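Local structure of 6b protein (Agrobacterium vitis, 3AQ2) at residues A[34-44]-A[55-63]. The protein disturbs plant cell proliferation, has an ADP-ribosylation fold and probably acts on the host microRNA machinery. Numbering follows the deposited sequence.
Sequences FRSTLSQLVYF and DDEYLLSDQ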
loop_
_atom_site.group_PDB
_atom_site.type_symbol
_atom_site.label_atom_id
_atom_site.label_comp_id
_atom_site.label_asym_id
_atom_site.label_seq_id
_atom_site.Cartn_x
_atom_site.Cartn_y
_atom_site.Cartn_z
ATOM N N PHE A 34 7.612 -13.155 0.141
ATOM C CA PHE A 34 7.174 -12.522 1.385
ATOM C C PHE A 34 6.366 -13.512 2.242
ATOM O O PHE A 34 6.680 -13.734 3.414
ATOM C CB PHE A 34 6.336 -11.288 1.028
ATOM C CG PHE A 34 5.974 -10.421 2.197
ATOM C CD1 PHE A 34 6.759 -9.320 2.521
ATOM C CD2 PHE A 34 4.829 -10.665 2.942
ATOM C CE1 PHE A 34 6.414 -8.485 3.577
ATOM C CE2 PHE A 34 4.476 -9.841 4.014
ATOM C CZ PHE A 34 5.278 -8.742 4.336
ATOM N N ARG A 35 5.343 -14.120 1.637
ATOM C CA ARG A 35 4.498 -15.110 2.305
ATOM C C ARG A 35 5.311 -16.314 2.778
ATOM O O ARG A 35 5.114 -16.795 3.901
ATOM C CB ARG A 35 3.344 -15.559 1.384
ATOM C CG ARG A 35 2.664 -16.884 1.798
ATOM C CD ARG A 35 1.673 -16.720 2.958
ATOM N NE ARG A 35 1.632 -17.874 3.863
ATOM C CZ ARG A 35 1.024 -19.033 3.614
ATOM N NH1 ARG A 35 0.386 -19.240 2.465
ATOM N NH2 ARG A 35 1.060 -20.002 4.522
ATOM N N SER A 36 6.228 -16.781 1.931
ATOM C CA SER A 36 7.021 -17.976 2.224
ATOM C C SER A 36 7.871 -17.796 3.480
ATOM O O SER A 36 7.976 -18.712 4.307
ATOM C CB SER A 36 7.910 -18.354 1.034
ATOM O OG SER A 36 7.132 -18.763 -0.085
ATOM N N THR A 37 8.452 -16.608 3.629
ATOM C CA THR A 37 9.409 -16.353 4.700
ATOM C C THR A 37 8.767 -15.836 5.979
ATOM O O THR A 37 9.340 -15.994 7.058
ATOM C CB THR A 37 10.496 -15.350 4.277
ATOM O OG1 THR A 37 9.885 -14.100 3.927
ATOM C CG2 THR A 37 11.309 -15.886 3.091
ATOM N N LEU A 38 7.587 -15.226 5.859
ATOM C CA LEU A 38 6.963 -14.533 7.005
ATOM C C LEU A 38 5.642 -15.130 7.519
ATOM O O LEU A 38 5.133 -14.697 8.557
ATOM C CB LEU A 38 6.770 -13.048 6.680
ATOM C CG LEU A 38 8.004 -12.218 6.298
ATOM C CD1 LEU A 38 7.585 -10.797 5.949
ATOM C CD2 LEU A 38 9.035 -12.177 7.404
ATOM N N SER A 39 5.107 -16.109 6.788
ATOM C CA SER A 39 3.855 -16.821 7.119
ATOM C C SER A 39 2.589 -16.091 6.679
ATOM O O SER A 39 2.639 -14.954 6.222
ATOM C CB SER A 39 3.770 -17.180 8.611
ATOM O OG SER A 39 3.080 -16.178 9.337
ATOM N N GLN A 40 1.452 -16.768 6.861
ATOM C CA GLN A 40 0.134 -16.244 6.504
ATOM C C GLN A 40 -0.340 -15.131 7.435
ATOM O O GLN A 40 -1.241 -14.367 7.085
ATOM C CB GLN A 40 -0.901 -17.377 6.467
ATOM C CG GLN A 40 -1.279 -17.972 7.827
ATOM C CD GLN A 40 -0.485 -19.216 8.200
ATOM O OE1 GLN A 40 -1.040 -20.169 8.753
ATOM N NE2 GLN A 40 0.810 -19.220 7.901
ATOM N N LEU A 41 0.263 -15.065 8.620
ATOM C CA LEU A 41 -0.119 -14.102 9.641
ATOM C C LEU A 41 1.128 -13.356 10.100
ATOM O O LEU A 41 2.008 -13.947 10.731
ATOM C CB LEU A 41 -0.751 -14.840 10.830
ATOM C CG LEU A 41 -1.576 -14.051 11.852
ATOM C CD1 LEU A 41 -0.760 -12.996 12.550
ATOM C CD2 LEU A 41 -2.795 -13.430 11.215
ATOM N N VAL A 42 1.192 -12.061 9.802
ATOM C CA VAL A 42 2.409 -11.289 10.038
ATOM C C VAL A 42 2.172 -10.105 10.975
ATOM O O VAL A 42 1.587 -9.110 10.576
ATOM C CB VAL A 42 3.025 -10.781 8.703
ATOM C CG1 VAL A 42 4.352 -10.082 8.943
ATOM C CG2 VAL A 42 3.219 -11.929 7.718
ATOM N N TYR A 43 2.650 -10.229 12.216
ATOM C CA TYR A 43 2.767 -9.075 13.110
ATOM C C TYR A 43 4.077 -8.377 12.791
ATOM O O TYR A 43 4.999 -8.997 12.251
ATOM C CB TYR A 43 2.715 -9.500 14.573
ATOM C CG TYR A 43 1.324 -9.884 15.005
ATOM C CD1 TYR A 43 0.867 -11.187 14.839
ATOM C CD2 TYR A 43 0.440 -8.933 15.525
ATOM C CE1 TYR A 43 -0.412 -11.551 15.225
ATOM C CE2 TYR A 43 -0.851 -9.296 15.915
ATOM C CZ TYR A 43 -1.267 -10.607 15.747
ATOM O OH TYR A 43 -2.539 -11.010 16.105
ATOM N N PHE A 44 4.169 -7.090 13.107
ATOM C CA PHE A 44 5.323 -6.313 12.639
ATOM C C PHE A 44 5.730 -5.149 13.515
ATOM O O PHE A 44 6.921 -4.860 13.631
ATOM C CB PHE A 44 5.111 -5.829 11.199
ATOM C CG PHE A 44 3.831 -5.049 10.985
ATOM C CD1 PHE A 44 3.823 -3.651 11.087
ATOM C CD2 PHE A 44 2.644 -5.707 10.693
ATOM C CE1 PHE A 44 2.644 -2.921 10.887
ATOM C CE2 PHE A 44 1.447 -4.982 10.484
ATOM C CZ PHE A 44 1.456 -3.588 10.594
ATOM N N ASP A 55 2.047 -5.117 18.721
ATOM C CA ASP A 55 0.714 -4.508 18.863
ATOM C C ASP A 55 -0.347 -5.382 18.176
ATOM O O ASP A 55 -0.070 -6.536 17.826
ATOM C CB ASP A 55 0.693 -3.025 18.424
ATOM C CG ASP A 55 0.801 -2.825 16.906
ATOM O OD1 ASP A 55 0.649 -3.789 16.113
ATOM O OD2 ASP A 55 1.021 -1.657 16.508
ATOM N N ASP A 56 -1.554 -4.855 17.995
ATOM C CA ASP A 56 -2.654 -5.699 17.522
ATOM C C ASP A 56 -2.776 -5.817 15.994
ATOM O O ASP A 56 -3.615 -6.577 15.509
ATOM C CB ASP A 56 -3.985 -5.241 18.121
ATOM C CG ASP A 56 -4.051 -5.457 19.618
ATOM O OD1 ASP A 56 -3.652 -6.549 20.081
ATOM O OD2 ASP A 56 -4.505 -4.541 20.340
ATOM N N GLU A 57 -1.950 -5.090 15.248
ATOM C CA GLU A 57 -2.097 -5.057 13.782
ATOM C C GLU A 57 -1.349 -6.216 13.127
ATOM O O GLU A 57 -0.174 -6.444 13.428
ATOM C CB GLU A 57 -1.619 -3.720 13.209
ATOM C CG GLU A 57 -2.014 -3.535 11.748
ATOM C CD GLU A 57 -1.847 -2.103 11.235
ATOM O OE1 GLU A 57 -1.288 -1.251 11.956
ATOM O OE2 GLU A 57 -2.302 -1.845 10.100
ATOM N N TYR A 58 -2.020 -6.943 12.234
ATOM C CA TYR A 58 -1.385 -8.079 11.563
ATOM C C TYR A 58 -1.714 -8.098 10.079
ATOM O O TYR A 58 -2.812 -7.706 9.681
ATOM C CB TYR A 58 -1.795 -9.405 12.226
ATOM C CG TYR A 58 -3.283 -9.699 12.153
ATOM C CD1 TYR A 58 -3.827 -10.305 11.027
ATOM C CD2 TYR A 58 -4.138 -9.385 13.213
ATOM C CE1 TYR A 58 -5.187 -10.586 10.934
ATOM C CE2 TYR A 58 -5.517 -9.662 13.128
ATOM C CZ TYR A 58 -6.023 -10.258 11.978
ATOM O OH TYR A 58 -7.370 -10.552 11.846
ATOM N N LEU A 59 -0.747 -8.515 9.270
ATOM C CA LEU A 59 -0.962 -8.666 7.838
ATOM C C LEU A 59 -1.544 -10.025 7.564
ATOM O O LEU A 59 -1.140 -11.021 8.170
ATOM C CB LEU A 59 0.349 -8.540 7.048
ATOM C CG LEU A 59 1.243 -7.323 7.263
ATOM C CD1 LEU A 59 2.412 -7.378 6.287
ATOM C CD2 LEU A 59 0.469 -6.035 7.094
ATOM N N LEU A 60 -2.463 -10.042 6.602
ATOM C CA LEU A 60 -3.025 -11.262 6.066
ATOM C C LEU A 60 -2.332 -11.455 4.720
ATOM O O LEU A 60 -2.601 -10.726 3.771
ATOM C CB LEU A 60 -4.545 -11.107 5.881
ATOM C CG LEU A 60 -5.439 -10.745 7.088
ATOM C CD1 LEU A 60 -5.205 -9.326 7.580
ATOM C CD2 LEU A 60 -6.901 -10.900 6.717
ATOM N N SER A 61 -1.406 -12.403 4.653
ATOM C CA SER A 61 -0.564 -12.535 3.465
ATOM C C SER A 61 -1.112 -13.510 2.420
ATOM O O SER A 61 -0.559 -13.612 1.321
ATOM C CB SER A 61 0.846 -12.942 3.864
ATOM O OG SER A 61 0.808 -14.148 4.589
ATOM N N ASP A 62 -2.187 -14.219 2.772
ATOM C CA ASP A 62 -2.940 -15.045 1.816
ATOM C C ASP A 62 -3.947 -14.194 1.040
ATOM O O ASP A 62 -5.149 -14.513 0.977
ATOM C CB ASP A 62 -3.696 -16.157 2.536
ATOM C CG ASP A 62 -2.799 -17.281 2.992
ATOM O OD1 ASP A 62 -1.698 -17.454 2.421
ATOM O OD2 ASP A 62 -3.208 -18.010 3.919
ATOM N N GLN A 63 -3.467 -13.102 0.471
ATOM C CA GLN A 63 -4.282 -12.304 -0.425
ATOM C C GLN A 63 -3.354 -11.688 -1.448
ATOM O O GLN A 63 -2.136 -11.785 -1.311
ATOM C CB GLN A 63 -5.072 -11.230 0.336
ATOM C CG GLN A 63 -4.218 -10.137 0.978
ATOM C CD GLN A 63 -5.034 -9.131 1.775
ATOM O OE1 GLN A 63 -4.731 -8.862 2.947
ATOM N NE2 GLN A 63 -6.075 -8.575 1.154
HETATM O O HOH W 1 -4.301 -8.885 16.830
HETATM O O HOH W 2 2.131 -5.491 14.566
#
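L59 of strand 58-60 packs against V42 of strand 41-43, and their facing backbones share two hydrogen bonds. V42 N bonds to L59 O. L59 N bonds back to V42 O at 2.7 Å. The tight part of the contact lies on the buried face with V42 and L59. With CG anti to the carbonyl carbon (chi1 -53°), the L59 side chain reaches between two rings, one methyl to each. L59 CD1 meets the edge of the F34 ring, 3.7 Å from F34 CZ. L59 CD2 touches F44 CE2, and the F44 side chain crosses L59 at about a right angle. The F44 CZ atom also packs on the stem of E57. The carboxylate of E57 turns to S140 and R161, and Y195 meets the F44 ring edge-to-face.

S61 closes the helix end of the pair. Its OG gives a 2.6 Å bond to S39 O, and its backbone N bonds to Q40 O. S39 leaves helix 20-38 with positive phi, and its own OG accepts from L41 N in an ST turn.

The other face, with L41, Y43 and Y58, is more open. Y58 CB stands over the centre of the Y43 ring in a CH-pi contact, 3.7 Å from the centroid. The two side chains run side by side, pointing the same way, with ring planes oblique at 52°. L41 CD2 touches Y58 CD1, meeting the ring obliquely. A water joins Y43 OH to D56 O. On the solvent side, next to the helix end, R35 NH1 forms a salt bridge to D62 OD1 of 2.7 Å, with guanidinium and carboxylate planes almost perpendicular.

The whole is a small two-stranded antiparallel sheet that follows helix 20-38 in the ADP-ribosylation fold of this RolB/RolC family protein.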